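Local coordinates for tegument protein VP22 (Human herpesvirus 1, PDB 4XAL), which takes part in late accumulation of viral mRNAs and in viral protein translation, modulates the RNase activity of the virion host shutoff protein and stabilises microtubules, at residues R24-S29 and Q103-L108. Numbering follows the deposited sequence.
Sequences RKLHFS and QRANEL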
ATOM      1  N   ARG A  24       9.687  -3.843   7.980  1.00 29.39           N
ATOM      2  CA  ARG A  24       9.390  -5.148   8.556  1.00 26.21           C
ATOM      3  C   ARG A  24       8.645  -6.059   7.591  1.00 24.08           C
ATOM      4  O   ARG A  24       7.648  -5.668   6.985  1.00 23.43           O
ATOM      5  CB  ARG A  24       8.584  -4.981   9.840  1.00 26.54           C
ATOM      6  CG  ARG A  24       8.437  -6.249  10.662  1.00 33.61           C
ATOM      7  CD  ARG A  24       7.360  -6.065  11.714  1.00 46.74           C
ATOM      8  NE  ARG A  24       6.917  -7.331  12.290  1.00 52.40           N
ATOM      9  CZ  ARG A  24       7.361  -7.833  13.438  1.00 52.91           C
ATOM     10  NH1 ARG A  24       8.271  -7.172  14.147  1.00 59.40           N
ATOM     11  NH2 ARG A  24       6.892  -8.997  13.877  1.00 48.24           N
ATOM     12  N   LYS A  25       9.143  -7.284   7.450  1.00 18.85           N
ATOM     13  CA  LYS A  25       8.443  -8.297   6.684  1.00 14.80           C
ATOM     14  C   LYS A  25       7.141  -8.622   7.401  1.00 17.29           C
ATOM     15  O   LYS A  25       7.146  -8.895   8.601  1.00 19.83           O
ATOM     16  CB  LYS A  25       9.310  -9.549   6.523  1.00 17.16           C
ATOM     17  CG  LYS A  25      10.614  -9.277   5.767  1.00 16.75           C
ATOM     18  CD  LYS A  25      10.320  -8.884   4.325  1.00 18.93           C
ATOM     19  CE  LYS A  25      11.569  -8.328   3.624  1.00 21.87           C
ATOM     20  NZ  LYS A  25      11.219  -7.720   2.307  1.00 17.10           N
ATOM     21  N   LEU A  26       6.034  -8.577   6.667  1.00 15.75           N
ATOM     22  CA  LEU A  26       4.721  -8.826   7.255  1.00 16.85           C
ATOM     23  C   LEU A  26       4.334 -10.287   7.176  1.00 12.79           C
ATOM     24  O   LEU A  26       4.362 -10.889   6.103  1.00 14.84           O
ATOM     25  CB  LEU A  26       3.654  -7.973   6.557  1.00 14.52           C
ATOM     26  CG  LEU A  26       3.928  -6.481   6.661  1.00 16.63           C
ATOM     27  CD1 LEU A  26       2.960  -5.702   5.789  1.00 17.25           C
ATOM     28  CD2 LEU A  26       3.822  -6.035   8.109  1.00 19.93           C
ATOM     29  N   HIS A  27       3.949 -10.848   8.318  1.00 15.33           N
ATOM     30  CA  HIS A  27       3.428 -12.208   8.380  1.00 15.28           C
ATOM     31  C   HIS A  27       2.341 -12.321   9.435  1.00 12.46           C
ATOM     32  O   HIS A  27       2.440 -11.701  10.489  1.00 15.74           O
ATOM     33  CB  HIS A  27       4.547 -13.201   8.709  1.00 17.63           C
ATOM     34  CG  HIS A  27       5.633 -13.228   7.688  1.00 18.46           C
ATOM     35  ND1 HIS A  27       5.467 -13.797   6.446  1.00 18.44           N
ATOM     36  CD2 HIS A  27       6.892 -12.731   7.715  1.00 22.74           C
ATOM     37  CE1 HIS A  27       6.584 -13.658   5.751  1.00 22.05           C
ATOM     38  NE2 HIS A  27       7.465 -13.018   6.502  1.00 17.88           N
ATOM     39  N   PHE A  28       1.306 -13.103   9.149  1.00 15.14           N
ATOM     40  CA  PHE A  28       0.295 -13.377  10.155  1.00 14.12           C
ATOM     41  C   PHE A  28       0.868 -14.325  11.211  1.00 20.12           C
ATOM     42  O   PHE A  28       1.863 -15.003  10.975  1.00 18.77           O
ATOM     43  CB  PHE A  28      -0.961 -13.954   9.519  1.00 13.96           C
ATOM     44  CG  PHE A  28      -1.647 -12.991   8.584  1.00 13.08           C
ATOM     45  CD1 PHE A  28      -2.069 -11.751   9.050  1.00 14.32           C
ATOM     46  CD2 PHE A  28      -1.850 -13.316   7.260  1.00 15.98           C
ATOM     47  CE1 PHE A  28      -2.696 -10.846   8.199  1.00 12.74           C
ATOM     48  CE2 PHE A  28      -2.478 -12.428   6.404  1.00 15.53           C
ATOM     49  CZ  PHE A  28      -2.893 -11.192   6.872  1.00 11.44           C
ATOM     50  N   SER A  29       0.244 -14.339  12.376  1.00 16.74           N
ATOM     51  CA  SER A  29       0.780 -15.076  13.513  1.00 21.65           C
ATOM     52  C   SER A  29       0.831 -16.564  13.236  1.00 20.31           C
ATOM     53  O   SER A  29      -0.051 -17.115  12.576  1.00 19.36           O
ATOM     54  CB  SER A  29      -0.051 -14.813  14.765  1.00 24.38           C
ATOM     55  OG  SER A  29       0.377 -15.654  15.819  1.00 21.66           O
ATOM     56  N   GLN A 103       2.779 -11.331   0.628  1.00 18.34           N
ATOM     57  CA  GLN A 103       3.885 -11.551  -0.301  1.00 25.87           C
ATOM     58  C   GLN A 103       4.144 -10.305  -1.145  1.00 24.98           C
ATOM     59  O   GLN A 103       5.275  -9.813  -1.236  1.00 24.57           O
ATOM     60  CB  GLN A 103       3.582 -12.748  -1.199  1.00 30.23           C
ATOM     61  CG  GLN A 103       4.484 -12.858  -2.419  1.00 41.31           C
ATOM     62  CD  GLN A 103       5.606 -13.855  -2.220  1.00 45.63           C
ATOM     63  OE1 GLN A 103       5.428 -14.887  -1.567  1.00 49.76           O
ATOM     64  NE2 GLN A 103       6.770 -13.558  -2.790  1.00 48.72           N
ATOM     65  N   ARG A 104       3.081  -9.774  -1.733  1.00 19.11           N
ATOM     66  CA  ARG A 104       3.193  -8.607  -2.600  1.00 21.18           C
ATOM     67  C   ARG A 104       3.665  -7.390  -1.822  1.00 20.56           C
ATOM     68  O   ARG A 104       4.466  -6.602  -2.323  1.00 23.28           O
ATOM     69  CB  ARG A 104       1.855  -8.290  -3.280  1.00 22.59           C
ATOM     70  CG  ARG A 104       1.292  -9.373  -4.189  1.00 30.23           C
ATOM     71  CD  ARG A 104       2.004  -9.435  -5.529  1.00 36.93           C
ATOM     72  NE  ARG A 104       2.964 -10.532  -5.544  1.00 44.78           N
ATOM     73  CZ  ARG A 104       2.675 -11.762  -5.951  1.00 43.33           C
ATOM     74  NH1 ARG A 104       1.452 -12.046  -6.380  1.00 46.66           N
ATOM     75  NH2 ARG A 104       3.610 -12.706  -5.927  1.00 50.82           N
ATOM     76  N   ALA A 105       3.153  -7.218  -0.604  1.00 16.59           N
ATOM     77  CA  ALA A 105       3.556  -6.090   0.224  1.00 14.54           C
ATOM     78  C   ALA A 105       5.024  -6.202   0.646  1.00 19.24           C
ATOM     79  O   ALA A 105       5.712  -5.194   0.805  1.00 21.76           O
ATOM     80  CB  ALA A 105       2.679  -5.984   1.445  1.00 14.82           C
ATOM     81  N   ASN A 106       5.502  -7.426   0.839  1.00 15.89           N
ATOM     82  CA  ASN A 106       6.881  -7.621   1.285  1.00 18.78           C
ATOM     83  C   ASN A 106       7.884  -7.459   0.149  1.00 21.42           C
ATOM     84  O   ASN A 106       9.047  -7.152   0.390  1.00 20.67           O
ATOM     85  CB  ASN A 106       7.060  -9.000   1.923  1.00 19.49           C
ATOM     86  CG  ASN A 106       6.388  -9.101   3.270  1.00 15.40           C
ATOM     87  OD1 ASN A 106       6.205  -8.095   3.951  1.00 15.60           O
ATOM     88  ND2 ASN A 106       6.014 -10.318   3.667  1.00 19.15           N
ATOM     89  N   GLU A 107       7.419  -7.689  -1.075  1.00 23.07           N
ATOM     90  CA  GLU A 107       8.249  -7.578  -2.275  1.00 27.78           C
ATOM     91  C   GLU A 107       8.632  -6.141  -2.588  1.00 28.19           C
ATOM     92  O   GLU A 107       9.603  -5.895  -3.306  1.00 31.86           O
ATOM     93  CB  GLU A 107       7.523  -8.158  -3.486  1.00 23.32           C
ATOM     94  CG  GLU A 107       7.473  -9.651  -3.543  1.00 32.06           C
ATOM     95  CD  GLU A 107       6.649 -10.127  -4.713  1.00 34.77           C
ATOM     96  OE1 GLU A 107       6.061  -9.272  -5.415  1.00 38.58           O
ATOM     97  OE2 GLU A 107       6.597 -11.355  -4.936  1.00 48.13           O
ATOM     98  N   LEU A 108       7.852  -5.204  -2.065  1.00 25.64           N
ATOM     99  CA  LEU A 108       8.033  -3.774  -2.336  1.00 33.82           C
ATOM    100  C   LEU A 108       9.404  -3.257  -1.930  1.00 40.51           C
ATOM    101  O   LEU A 108       9.970  -3.692  -0.925  1.00 38.25           O
ATOM    102  CB  LEU A 108       6.960  -2.959  -1.603  1.00 31.99           C
ATOM    103  CG  LEU A 108       5.644  -2.636  -2.313  1.00 40.52           C
ATOM    104  CD1 LEU A 108       5.298  -3.684  -3.336  1.00 32.19           C
ATOM    105  CD2 LEU A 108       4.503  -2.454  -1.307  1.00 29.61           C
TER
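Asn106, near the C-terminal end of helix 101-107, pairs its side-chain amide with both backbone polar groups of Leu26 in the extended N-terminal arm of the VP22 core domain, two hydrogen bonds such as an adjacent β-strand would give. Leu26 N gives an almost straight bond to Asn106 OD1 (2.8 Å, N-H...O angle 177°), and Asn106 ND2 returns one to Leu26 O at 3.0 Å, with the acceptor in the amide plane. Asparagine suits the place because one short, flat group offers donor and acceptor together; its CG, anti to the carbonyl carbon (chi1 -71°), directs that group at the arm. Lys25 arches over the same residue: its chain, bent at the second torsion, lays CD 4.1 Å from Asn106 CB, and NZ donates to Asn106 O in the last turn of the helix. A positive charge there probably suits the helix dipole. Beneath, buried Leu26 puts CD1 4.4 Å from Ala105 CB, a loose contact for which a small methyl leaves room, and packs on Arg57 of helix 41-74, which hydrogen-bonds through NH2 to Arg24 O. Beside Asn106 ND2, on the Lys25 side of the amide plane, His27 CE1 lies 4.0 Å away, ring and amide planes 55° apart.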